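Local coordinates for putative uncharacterized protein (Archaeoglobus fulgidus, PDB 4KPP), which probably exchanges protons for calcium ions across the membrane, as a helical transporter of the sodium/calcium exchanger family, at residues 344-347 against 348-351. Residues are numbered along the deposited sequence; the frame is centred on the assembly and turned at random.
Sequences LFLL and FIVQ
Ile349 sets its CG2 methyl over one face of the Phe345 ring, one turn earlier on the same helix, in a CH-pi contact 4.3 Å from CG2 to the ring centroid. Ile349 CG2 is offset toward the rim of the ring, 4.0 Å from Phe345 CZ. Phe345 holds its ring there with CG anti to the backbone N (chi1 -180°), while with chi1 53° Ile349 CG1 lies between its own N and carbonyl carbon, which brings it 3.2 Å from Phe345 O and leaves CG2 to face the ring. Phe345 O also accepts the nearly straight hydrogen bond from Ile349 N (3.0 Å, 174°), and Val350 N bonds to Leu346 O at 2.9 Å. Phe348 N, by contrast, divides weak bonds between Leu344 O and Phe345 O. Leu346 lies on the surface, where its side chain meets Ile349 by a single approach, Leu346 CD2 to Ile349 CD1 at 4.3 Å, on an apolar side that may face lipid. On the buried side, Leu344 reaches Ile330, a calcium-binding residue of helix 311-331, and Phe348 meets the Trp248 ring almost at right angles. Helix 338-353 packs with Leu347 against helix 357-377, Phe345 and Phe348 against Ile114 of helix 96-127, and Gln351 OE1 hydrogen-bonded to Arg109 NH2 of that helix.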
loop_
_atom_site.group_PDB
_atom_site.type_symbol
_atom_site.label_atom_id
_atom_site.label_comp_id
_atom_site.label_asym_id
_atom_site.label_seq_id
_atom_site.Cartn_x
_atom_site.Cartn_y
_atom_site.Cartn_z
ATOM N N LEU A 344 -10.376 -3.664 14.261
ATOM C CA LEU A 344 -9.693 -2.885 13.230
ATOM C C LEU A 344 -10.683 -2.103 12.370
ATOM O O LEU A 344 -10.439 -0.947 12.025
ATOM C CB LEU A 344 -8.832 -3.788 12.344
ATOM C CG LEU A 344 -7.567 -4.379 12.968
ATOM C CD1 LEU A 344 -6.819 -5.242 11.960
ATOM C CD2 LEU A 344 -6.672 -3.272 13.495
ATOM N N PHE A 345 -11.801 -2.737 12.032
ATOM C CA PHE A 345 -12.820 -2.093 11.209
ATOM C C PHE A 345 -13.527 -0.955 11.945
ATOM O O PHE A 345 -13.552 0.178 11.465
ATOM C CB PHE A 345 -13.845 -3.116 10.719
ATOM C CG PHE A 345 -14.924 -2.522 9.855
ATOM C CD1 PHE A 345 -14.684 -2.242 8.520
ATOM C CD2 PHE A 345 -16.178 -2.248 10.380
ATOM C CE1 PHE A 345 -15.673 -1.696 7.722
ATOM C CE2 PHE A 345 -17.170 -1.703 9.589
ATOM C CZ PHE A 345 -16.918 -1.427 8.259
ATOM N N LEU A 346 -14.094 -1.265 13.107
ATOM C CA LEU A 346 -14.852 -0.287 13.886
ATOM C C LEU A 346 -14.028 0.935 14.290
ATOM O O LEU A 346 -14.449 2.070 14.074
ATOM C CB LEU A 346 -15.467 -0.941 15.127
ATOM C CG LEU A 346 -16.508 -2.033 14.861
ATOM C CD1 LEU A 346 -17.054 -2.588 16.169
ATOM C CD2 LEU A 346 -17.630 -1.503 13.982
ATOM N N LEU A 347 -12.857 0.701 14.871
ATOM C CA LEU A 347 -11.998 1.793 15.321
ATOM C C LEU A 347 -11.590 2.718 14.174
ATOM O O LEU A 347 -11.328 3.904 14.385
ATOM C CB LEU A 347 -10.763 1.246 16.038
ATOM C CG LEU A 347 -11.020 0.659 17.428
ATOM C CD1 LEU A 347 -9.762 0.019 17.993
ATOM C CD2 LEU A 347 -11.542 1.734 18.368
ATOM N N PHE A 348 -11.546 2.170 12.963
ATOM C CA PHE A 348 -11.243 2.956 11.774
ATOM C C PHE A 348 -12.423 3.833 11.363
ATOM O O PHE A 348 -12.301 5.055 11.296
ATOM C CB PHE A 348 -10.838 2.047 10.609
ATOM C CG PHE A 348 -10.686 2.773 9.301
ATOM C CD1 PHE A 348 -9.526 3.479 9.016
ATOM C CD2 PHE A 348 -11.706 2.754 8.357
ATOM C CE1 PHE A 348 -9.387 4.152 7.816
ATOM C CE2 PHE A 348 -11.571 3.425 7.154
ATOM C CZ PHE A 348 -10.411 4.125 6.883
ATOM N N ILE A 349 -13.562 3.203 11.090
ATOM C CA ILE A 349 -14.729 3.920 10.577
ATOM C C ILE A 349 -15.323 4.911 11.576
ATOM O O ILE A 349 -15.924 5.907 11.180
ATOM C CB ILE A 349 -15.831 2.955 10.068
ATOM C CG1 ILE A 349 -16.196 1.923 11.139
ATOM C CG2 ILE A 349 -15.387 2.274 8.779
ATOM C CD1 ILE A 349 -17.419 2.282 11.962
ATOM N N VAL A 350 -15.158 4.636 12.866
ATOM C CA VAL A 350 -15.630 5.552 13.899
ATOM C C VAL A 350 -14.925 6.900 13.777
ATOM O O VAL A 350 -15.559 7.953 13.867
ATOM C CB VAL A 350 -15.436 4.969 15.318
ATOM C CG1 VAL A 350 -15.444 6.073 16.361
ATOM C CG2 VAL A 350 -16.515 3.938 15.622
ATOM N N GLN A 351 -13.615 6.858 13.544
ATOM C CA GLN A 351 -12.817 8.070 13.392
ATOM C C GLN A 351 -13.219 8.814 12.128
ATOM O O GLN A 351 -13.178 10.045 12.072
ATOM C CB GLN A 351 -11.324 7.729 13.347
ATOM C CG GLN A 351 -10.396 8.940 13.406
ATOM C CD GLN A 351 -9.957 9.423 12.033
ATOM O OE1 GLN A 351 -9.589 8.626 11.167
ATOM N NE2 GLN A 351 -9.993 10.734 11.831
#